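Local coordinates for UDP-glucose:anthocyanidin 3-O-glucosyltransferase (Clitoria ternatea, PDB 4REL), which is a plant glycosyltransferase of the GT-B fold, built from two Rossmann-like domains, at residues 139-147 / 218-229; 211-219 / 421-431. One frame throughout, in Å; residues are numbered along the deposited sequence. Where two conformers were deposited one is given.

Contact 1 (139-147 / 218-229)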
loop_
_atom_site.group_PDB
_atom_site.type_symbol
_atom_site.label_atom_id
_atom_site.label_comp_id
_atom_site.label_asym_id
_atom_site.label_seq_id
_atom_site.Cartn_x
_atom_site.Cartn_y
_atom_site.Cartn_z
ATOM N N SER A 139 7.918 0.893 1.324
ATOM C CA SER A 139 9.056 1.725 0.940
ATOM C C SER A 139 10.334 0.898 0.780
ATOM O O SER A 139 11.013 0.978 -0.242
ATOM C CB SER A 139 9.274 2.826 1.984
ATOM O OG SER A 139 9.460 2.259 3.274
ATOM N N CYS A 140 10.629 0.068 1.777
ATOM C CA CYS A 140 11.857 -0.729 1.782
ATOM C C CYS A 140 12.013 -1.700 0.608
ATOM O O CYS A 140 13.133 -2.059 0.244
ATOM C CB CYS A 140 12.024 -1.466 3.124
ATOM S SG CYS A 140 12.288 -0.334 4.509
ATOM N N SER A 141 10.908 -2.108 -0.007
ATOM C CA SER A 141 11.007 -3.099 -1.072
ATOM C C SER A 141 11.677 -2.530 -2.322
ATOM O O SER A 141 12.086 -3.281 -3.190
ATOM C CB SER A 141 9.640 -3.713 -1.395
ATOM O OG SER A 141 8.819 -2.777 -2.049
ATOM N N LEU A 142 11.812 -1.203 -2.406
ATOM C CA LEU A 142 12.525 -0.585 -3.536
ATOM C C LEU A 142 13.911 -1.189 -3.750
ATOM O O LEU A 142 14.359 -1.357 -4.889
ATOM C CB LEU A 142 12.677 0.928 -3.327
ATOM C CG LEU A 142 11.480 1.789 -3.703
ATOM C CD1 LEU A 142 11.700 3.203 -3.193
ATOM C CD2 LEU A 142 11.310 1.767 -5.213
ATOM N N SER A 143 14.583 -1.522 -2.653
ATOM C CA SER A 143 15.951 -2.027 -2.728
ATOM C C SER A 143 16.065 -3.358 -3.448
ATOM O O SER A 143 17.064 -3.628 -4.114
ATOM C CB SER A 143 16.560 -2.124 -1.332
ATOM O OG SER A 143 16.942 -0.843 -0.896
ATOM N N LEU A 144 15.031 -4.183 -3.315
ATOM C CA LEU A 144 15.033 -5.516 -3.908
ATOM C C LEU A 144 15.305 -5.491 -5.407
ATOM O O LEU A 144 16.046 -6.327 -5.928
ATOM C CB LEU A 144 13.691 -6.208 -3.656
ATOM C CG LEU A 144 13.226 -6.290 -2.208
ATOM C CD1 LEU A 144 11.827 -6.889 -2.147
ATOM C CD2 LEU A 144 14.202 -7.125 -1.406
ATOM N N TYR A 145 14.711 -4.519 -6.097
ATOM C CA TYR A 145 14.731 -4.498 -7.555
ATOM C C TYR A 145 16.083 -4.116 -8.150
ATOM O O TYR A 145 16.312 -4.285 -9.346
ATOM C CB TYR A 145 13.568 -3.632 -8.071
ATOM C CG TYR A 145 12.268 -4.230 -7.590
ATOM C CD1 TYR A 145 11.780 -5.391 -8.166
ATOM C CD2 TYR A 145 11.587 -3.694 -6.504
ATOM C CE1 TYR A 145 10.623 -5.988 -7.708
ATOM C CE2 TYR A 145 10.417 -4.282 -6.040
ATOM C CZ TYR A 145 9.943 -5.426 -6.651
ATOM O OH TYR A 145 8.790 -6.030 -6.205
ATOM N N PHE A 146 16.988 -3.643 -7.300
ATOM C CA PHE A 146 18.359 -3.368 -7.715
ATOM C C PHE A 146 19.321 -4.498 -7.378
ATOM O O PHE A 146 20.533 -4.380 -7.603
ATOM C CB PHE A 146 18.833 -2.065 -7.085
ATOM C CG PHE A 146 18.106 -0.864 -7.605
ATOM C CD1 PHE A 146 18.639 -0.123 -8.648
ATOM C CD2 PHE A 146 16.881 -0.491 -7.071
ATOM C CE1 PHE A 146 17.970 0.983 -9.146
ATOM C CE2 PHE A 146 16.203 0.610 -7.571
ATOM C CZ PHE A 146 16.751 1.347 -8.603
ATOM N N ASN A 147 18.779 -5.605 -6.878
ATOM C CA ASN A 147 19.607 -6.708 -6.398
ATOM C C ASN A 147 18.993 -8.069 -6.708
ATOM O O ASN A 147 19.154 -9.009 -5.943
ATOM C CB ASN A 147 19.849 -6.577 -4.886
ATOM C CG ASN A 147 20.652 -5.340 -4.529
ATOM O OD1 ASN A 147 21.887 -5.346 -4.579
ATOM N ND2 ASN A 147 19.957 -4.271 -4.163
ATOM N N ASP A 218 12.087 5.134 7.596
ATOM C CA ASP A 218 12.910 4.204 6.830
ATOM C C ASP A 218 14.328 4.211 7.386
ATOM O O ASP A 218 14.793 5.234 7.896
ATOM C CB ASP A 218 12.926 4.588 5.341
ATOM C CG ASP A 218 11.677 4.146 4.604
ATOM O OD1 ASP A 218 10.916 3.311 5.151
ATOM O OD2 ASP A 218 11.450 4.633 3.473
ATOM N N PRO A 219 15.029 3.069 7.294
ATOM C CA PRO A 219 16.419 3.050 7.765
ATOM C C PRO A 219 17.241 4.051 6.966
ATOM O O PRO A 219 17.160 4.042 5.732
ATOM C CB PRO A 219 16.873 1.629 7.455
ATOM C CG PRO A 219 15.591 0.821 7.440
ATOM C CD PRO A 219 14.574 1.743 6.840
ATOM N N PRO A 220 17.981 4.938 7.653
ATOM C CA PRO A 220 18.742 5.992 6.969
ATOM C C PRO A 220 19.707 5.454 5.904
ATOM O O PRO A 220 19.886 6.103 4.870
ATOM C CB PRO A 220 19.512 6.663 8.111
ATOM C CG PRO A 220 18.672 6.418 9.321
ATOM C CD PRO A 220 18.034 5.070 9.120
ATOM N N LEU A 221 20.314 4.291 6.140
ATOM C CA LEU A 221 21.193 3.686 5.132
ATOM C C LEU A 221 20.441 3.224 3.892
ATOM O O LEU A 221 20.955 3.320 2.778
ATOM C CB LEU A 221 21.982 2.510 5.716
ATOM C CG LEU A 221 23.409 2.824 6.147
ATOM C CD1 LEU A 221 23.426 3.900 7.222
ATOM C CD2 LEU A 221 24.107 1.558 6.626
ATOM N N PHE A 222 19.232 2.697 4.082
ATOM C CA PHE A 222 18.391 2.367 2.943
ATOM C C PHE A 222 18.096 3.630 2.137
ATOM O O PHE A 222 18.137 3.611 0.902
ATOM C CB PHE A 222 17.083 1.686 3.381
ATOM C CG PHE A 222 15.977 1.819 2.380
ATOM C CD1 PHE A 222 15.918 0.989 1.271
ATOM C CD2 PHE A 222 14.990 2.789 2.540
ATOM C CE1 PHE A 222 14.885 1.134 0.328
ATOM C CE2 PHE A 222 13.973 2.930 1.613
ATOM C CZ PHE A 222 13.923 2.103 0.507
ATOM N N VAL A 223 17.797 4.728 2.830
ATOM C CA VAL A 223 17.452 5.963 2.143
ATOM C C VAL A 223 18.658 6.438 1.350
ATOM O O VAL A 223 18.523 6.795 0.181
ATOM C CB VAL A 223 16.975 7.053 3.119
ATOM C CG1 VAL A 223 16.748 8.370 2.385
ATOM C CG2 VAL A 223 15.695 6.603 3.832
ATOM N N LYS A 224 19.838 6.407 1.975
ATOM C CA LYS A 224 21.068 6.791 1.278
ATOM C C LYS A 224 21.339 5.890 0.085
ATOM O O LYS A 224 21.703 6.367 -0.983
ATOM C CB LYS A 224 22.277 6.784 2.218
ATOM C CG LYS A 224 22.311 7.960 3.165
ATOM C CD LYS A 224 23.637 8.009 3.910
ATOM C CE LYS A 224 23.738 9.267 4.757
ATOM N NZ LYS A 224 25.073 9.393 5.404
ATOM N N TYR A 225 21.154 4.588 0.266
ATOM C CA TYR A 225 21.324 3.653 -0.841
ATOM C C TYR A 225 20.411 4.002 -2.022
ATOM O O TYR A 225 20.856 4.037 -3.172
ATOM C CB TYR A 225 21.085 2.211 -0.374
ATOM C CG TYR A 225 21.188 1.176 -1.475
ATOM C CD1 TYR A 225 22.425 0.743 -1.932
ATOM C CD2 TYR A 225 20.046 0.623 -2.043
ATOM C CE1 TYR A 225 22.522 -0.215 -2.930
ATOM C CE2 TYR A 225 20.132 -0.335 -3.045
ATOM C CZ TYR A 225 21.372 -0.745 -3.481
ATOM O OH TYR A 225 21.473 -1.692 -4.464
ATOM N N MET A 226 19.140 4.276 -1.753
ATOM C CA MET A 226 18.234 4.581 -2.848
ATOM C C MET A 226 18.579 5.903 -3.510
ATOM O O MET A 226 18.426 6.045 -4.714
ATOM C CB MET A 226 16.773 4.557 -2.399
ATOM C CG MET A 226 16.281 3.170 -2.016
ATOM S SD MET A 226 16.512 1.942 -3.331
ATOM C CE MET A 226 15.846 2.870 -4.707
ATOM N N ARG A 227 19.058 6.873 -2.734
ATOM C CA ARG A 227 19.461 8.151 -3.321
ATOM C C ARG A 227 20.607 7.948 -4.304
ATOM O O ARG A 227 20.717 8.661 -5.299
ATOM C CB ARG A 227 19.863 9.164 -2.245
ATOM C CG ARG A 227 18.712 9.606 -1.369
ATOM C CD ARG A 227 19.055 10.840 -0.544
ATOM N NE ARG A 227 18.053 11.066 0.493
ATOM C CZ ARG A 227 16.845 11.575 0.271
ATOM N NH1 ARG A 227 16.484 11.941 -0.955
ATOM N NH2 ARG A 227 16.003 11.737 1.281
ATOM N N SER A 228 21.455 6.968 -4.019
ATOM C CA SER A 228 22.604 6.689 -4.874
ATOM C C SER A 228 22.195 6.006 -6.182
ATOM O O SER A 228 22.972 5.951 -7.134
ATOM C CB SER A 228 23.631 5.827 -4.141
ATOM O OG SER A 228 23.253 4.467 -4.165
ATOM N N LYS A 229 20.970 5.495 -6.231
ATOM C CA LYS A 229 20.491 4.781 -7.414
ATOM C C LYS A 229 19.586 5.618 -8.303
ATOM O O LYS A 229 19.378 5.279 -9.468
ATOM C CB LYS A 229 19.724 3.522 -6.999
ATOM C CG LYS A 229 20.587 2.483 -6.281
ATOM C CD LYS A 229 21.630 1.879 -7.224
ATOM C CE LYS A 229 22.446 0.799 -6.527
ATOM N NZ LYS A 229 23.280 0.007 -7.489
HETATM O O HOH W 1 21.845 -2.403 -9.455
#
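Ser139 and Asp218 make the short polar link here: the hydroxyl OG of Ser139 donates to OD1 of Asp218 at 2.6 Å, meeting the carboxylate on its syn side. Tyr235 holds the other oxygen, OD2, so the buried carboxylate is gripped at both ends. At the other end of the loop, Asn147 spends its ND2 twice. One N-H runs to the hydroxyl OH of Tyr225 (3.0 Å, 150° at the hydrogen), the other back to the carbonyl O of Ser143 (3.0 Å), almost in the amide plane. That carbonyl also takes Phe146 N from the opposite face, and the amide is fixed in its rotation. Water 1 accompanies this end, donating to Phe146 O, with a weak link to Lys229 NZ.

Between the two polar ends the aromatic rings do the packing. Phe222, with CG anti to its backbone N (chi1 157°), swings its ring against 139-147; CA of Cys140 sits over one face, its sulfur above that face at a longer distance. Met226, bent at chi2 and chi3, brings CE into apolar contact 3.7 Å from Phe146 CE2 and also touches Leu142 CB, while its SD makes an oblique Met-aromatic contact with the Phe146 ring. Lys229 lays its aliphatic chain over a face of Phe146, CB 4.2 Å from the ring centroid. Helix 220-229 is thus packed against the loop following strand 131-135 in the seven-stranded Rossmann-like domain of the GT-B fold, a loop whose Tyr145 lines the pocket of the bound KMP.

Contact 2 (211-219 / 421-431)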
loop_
_atom_site.group_PDB
_atom_site.type_symbol
_atom_site.label_atom_id
_atom_site.label_comp_id
_atom_site.label_asym_id
_atom_site.label_seq_id
_atom_site.Cartn_x
_atom_site.Cartn_y
_atom_site.Cartn_z
ATOM N N VAL A 211 7.965 8.603 -2.982
ATOM C CA VAL A 211 7.605 7.512 -2.084
ATOM C C VAL A 211 6.472 7.959 -1.169
ATOM O O VAL A 211 6.550 9.013 -0.544
ATOM C CB VAL A 211 8.805 7.041 -1.227
ATOM C CG1 VAL A 211 8.359 5.941 -0.270
ATOM C CG2 VAL A 211 9.940 6.537 -2.110
ATOM N N ASN A 212 5.430 7.135 -1.088
ATOM C CA ASN A 212 4.223 7.443 -0.325
ATOM C C ASN A 212 4.408 7.010 1.128
ATOM O O ASN A 212 3.691 6.145 1.624
ATOM C CB ASN A 212 3.045 6.670 -0.932
ATOM C CG ASN A 212 1.698 7.218 -0.511
ATOM O OD1 ASN A 212 1.489 8.437 -0.490
ATOM N ND2 ASN A 212 0.770 6.318 -0.165
ATOM N N PHE A 213 5.372 7.606 1.815
ATOM C CA PHE A 213 5.678 7.185 3.178
ATOM C C PHE A 213 6.426 8.275 3.945
ATOM O O PHE A 213 6.560 9.401 3.473
ATOM C CB PHE A 213 6.496 5.886 3.142
ATOM C CG PHE A 213 6.425 5.094 4.416
ATOM C CD1 PHE A 213 5.198 4.693 4.924
ATOM C CD2 PHE A 213 7.579 4.754 5.102
ATOM C CE1 PHE A 213 5.113 3.963 6.102
ATOM C CE2 PHE A 213 7.509 4.033 6.287
ATOM C CZ PHE A 213 6.278 3.634 6.786
ATOM N N PHE A 214 6.906 7.925 5.132
ATOM C CA PHE A 214 7.595 8.860 6.010
ATOM C C PHE A 214 9.086 8.541 5.999
ATOM O O PHE A 214 9.499 7.486 6.479
ATOM C CB PHE A 214 7.052 8.709 7.441
ATOM C CG PHE A 214 5.541 8.669 7.529
ATOM C CD1 PHE A 214 4.795 9.837 7.429
ATOM C CD2 PHE A 214 4.874 7.469 7.737
ATOM C CE1 PHE A 214 3.406 9.800 7.514
ATOM C CE2 PHE A 214 3.488 7.423 7.828
ATOM C CZ PHE A 214 2.754 8.591 7.714
ATOM N N ALA A 215 9.897 9.446 5.454
ATOM C CA ALA A 215 11.333 9.208 5.341
ATOM C C ALA A 215 11.966 8.896 6.696
ATOM O O ALA A 215 12.890 8.084 6.791
ATOM C CB ALA A 215 12.015 10.413 4.701
ATOM N N GLU A 216 11.445 9.541 7.738
ATOM C CA GLU A 216 11.968 9.396 9.098
ATOM C C GLU A 216 11.804 7.984 9.659
ATOM O O GLU A 216 12.461 7.618 10.635
ATOM C CB GLU A 216 11.300 10.429 10.019
ATOM C CG GLU A 216 11.648 11.883 9.703
ATOM C CD GLU A 216 10.793 12.505 8.599
ATOM O OE1 GLU A 216 10.044 11.775 7.908
ATOM O OE2 GLU A 216 10.870 13.740 8.428
ATOM N N LEU A 217 10.943 7.184 9.038
ATOM C CA LEU A 217 10.710 5.807 9.486
ATOM C C LEU A 217 11.545 4.768 8.752
ATOM O O LEU A 217 11.665 3.632 9.207
ATOM C CB LEU A 217 9.230 5.428 9.351
ATOM C CG LEU A 217 8.261 5.877 10.435
ATOM C CD1 LEU A 217 6.921 5.160 10.249
ATOM C CD2 LEU A 217 8.831 5.578 11.807
ATOM N N ASP A 218 12.087 5.134 7.596
ATOM C CA ASP A 218 12.910 4.204 6.830
ATOM C C ASP A 218 14.328 4.211 7.386
ATOM O O ASP A 218 14.793 5.234 7.896
ATOM C CB ASP A 218 12.926 4.588 5.341
ATOM C CG ASP A 218 11.677 4.146 4.604
ATOM O OD1 ASP A 218 10.916 3.311 5.151
ATOM O OD2 ASP A 218 11.450 4.633 3.473
ATOM N N PRO A 219 15.029 3.069 7.294
ATOM C CA PRO A 219 16.419 3.050 7.765
ATOM C C PRO A 219 17.241 4.051 6.966
ATOM O O PRO A 219 17.160 4.042 5.732
ATOM C CB PRO A 219 16.873 1.629 7.455
ATOM C CG PRO A 219 15.591 0.821 7.440
ATOM C CD PRO A 219 14.574 1.743 6.840
ATOM N N ILE A 421 7.111 9.981 16.086
ATOM C CA ILE A 421 7.969 10.221 14.921
ATOM C C ILE A 421 7.148 10.619 13.690
ATOM O O ILE A 421 7.490 11.581 12.991
ATOM C CB ILE A 421 8.852 8.989 14.614
ATOM C CG1 ILE A 421 9.895 8.811 15.720
ATOM C CG2 ILE A 421 9.540 9.122 13.258
ATOM C CD1 ILE A 421 10.560 7.454 15.714
ATOM N N VAL A 422 6.057 9.896 13.436
ATOM C CA VAL A 422 5.180 10.234 12.317
ATOM C C VAL A 422 4.588 11.632 12.512
ATOM O O VAL A 422 4.575 12.442 11.577
ATOM C CB VAL A 422 4.055 9.185 12.104
ATOM C CG1 VAL A 422 3.028 9.697 11.110
ATOM C CG2 VAL A 422 4.635 7.870 11.626
ATOM N N GLN A 423 4.131 11.938 13.725
ATOM C CA GLN A 423 3.530 13.253 13.973
ATOM C C GLN A 423 4.521 14.366 13.665
ATOM O O GLN A 423 4.169 15.372 13.049
ATOM C CB GLN A 423 2.961 13.358 15.404
ATOM C CG GLN A 423 1.652 12.596 15.571
ATOM C CD GLN A 423 1.189 12.455 17.006
ATOM O OE1 GLN A 423 -0.015 12.530 17.295
ATOM N NE2 GLN A 423 2.130 12.213 17.909
ATOM N N ASP A 424 5.775 14.172 14.053
ATOM C CA ASP A 424 6.800 15.168 13.738
ATOM C C ASP A 424 7.215 15.158 12.249
ATOM O O ASP A 424 7.677 16.169 11.723
ATOM C CB ASP A 424 8.005 15.023 14.677
ATOM C CG ASP A 424 7.632 15.230 16.150
ATOM O OD1 ASP A 424 6.751 16.073 16.439
ATOM O OD2 ASP A 424 8.219 14.551 17.020
ATOM N N ALA A 425 7.023 14.029 11.574
ATOM C CA ALA A 425 7.367 13.893 10.149
ATOM C C ALA A 425 6.387 14.653 9.245
ATOM O O ALA A 425 6.782 15.226 8.222
ATOM C CB ALA A 425 7.415 12.427 9.744
ATOM N N VAL A 426 5.108 14.640 9.620
ATOM C CA VAL A 426 4.072 15.313 8.832
ATOM C C VAL A 426 3.983 16.787 9.191
ATOM O O VAL A 426 3.198 17.537 8.605
ATOM C CB VAL A 426 2.694 14.667 9.024
ATOM C CG1 VAL A 426 2.808 13.175 8.901
ATOM C CG2 VAL A 426 2.111 15.055 10.370
ATOM N N GLY A 427 4.794 17.195 10.161
ATOM C CA GLY A 427 4.878 18.591 10.545
ATOM C C GLY A 427 5.454 19.456 9.444
ATOM O O GLY A 427 6.009 18.945 8.472
ATOM N N PRO A 428 5.347 20.782 9.605
ATOM C CA PRO A 428 5.741 21.793 8.614
ATOM C C PRO A 428 7.243 21.816 8.349
ATOM O O PRO A 428 7.691 22.502 7.428
ATOM C CB PRO A 428 5.318 23.105 9.275
ATOM C CG PRO A 428 5.386 22.815 10.742
ATOM C CD PRO A 428 4.925 21.395 10.878
ATOM N N HIS A 429 8.004 21.080 9.154
ATOM C CA HIS A 429 9.455 21.026 9.014
ATOM C C HIS A 429 9.965 19.629 8.689
ATOM O O HIS A 429 11.175 19.413 8.596
ATOM C CB HIS A 429 10.125 21.511 10.296
ATOM C CG HIS A 429 10.209 22.998 10.401
ATOM N ND1 HIS A 429 11.071 23.748 9.630
ATOM C CD2 HIS A 429 9.541 23.876 11.184
ATOM C CE1 HIS A 429 10.929 25.025 9.932
ATOM N NE2 HIS A 429 10.008 25.131 10.872
ATOM N N GLY A 430 9.050 18.678 8.535
ATOM C CA GLY A 430 9.431 17.332 8.148
ATOM C C GLY A 430 10.099 17.364 6.788
ATOM O O GLY A 430 10.015 18.371 6.076
ATOM N N GLN A 431 10.771 16.276 6.428
ATOM C CA GLN A 431 11.441 16.209 5.136
ATOM C C GLN A 431 10.416 16.380 4.032
ATOM O O GLN A 431 10.665 17.056 3.032
ATOM C CB GLN A 431 12.160 14.870 4.954
ATOM C CG GLN A 431 13.016 14.835 3.702
ATOM C CD GLN A 431 13.975 16.013 3.643
ATOM O OE1 GLN A 431 14.636 16.335 4.631
ATOM N NE2 GLN A 431 14.040 16.673 2.491
HETATM O O HOH W 2 8.438 13.747 6.581
HETATM O O HOH W 3 10.830 15.074 11.345
#
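Phe214 and Val422 form the apolar centre: CG1 of Val422 stands over one face of the ring, 3.8 Å from its centroid, a CH-pi contact. Val426 CG1 comes in obliquely, 3.7 Å from Phe214 CE1. Next to the ring, Leu217 splits its branches, CD1 3.8 Å from Val422 CG2 and CD2 3.9 Å from Ile421 CG2.

Glu216 provides the polar half. With its chain bent at chi2 (84°), the carboxylate folds over Ala425, OE1 3.3 Å from the methyl CB, and OE2 accepts from the backbone N of Gln431 in a straight bond (3.2 Å, 179°) on the syn side. Water 2 lies within bonding distance of Glu216 OE1 and Ala425 O, and water 3 donates to Glu216 OE2.

Further out, the type I turn from Gly427 to Gly430 brings Gln431 N round to Glu216, while NE2 of Gln431 bonds Asp435. Met350 and Val353 of helix 346-354 back Phe214 and Leu217, and Trp379 NE1 holds Leu217 O. The contact joins the two domains: the loop after strand 208-211 of the seven-stranded one meets helix 409-425 of the six-stranded one, where the C-terminal chain crosses back, as in plant GT-B glycosyltransferases.

Overall arrangement
Segments 211-219 and 218-229 run on into each other and share Asp218 and Pro219, while their partners 139-147 and 421-431 lie far apart in sequence; the centres of contacts 1 and 2 are about 16 Å apart. They also touch, Ser139 OG packing 3.6 Å from Phe213 CD2. Both are partly buried, but contact 1 has no fully exposed residue among those that touch, while contact 2 has two, Glu216 and Ile421. Their chemistry differs too: side-chain hydrogen bonds, aromatic rings and sulfur in contact 1, within one domain and beside the ligand pocket; a phenylalanine ring against valines, plus a carboxylate on a backbone N-H and waters, in contact 2, which bridges the two domains.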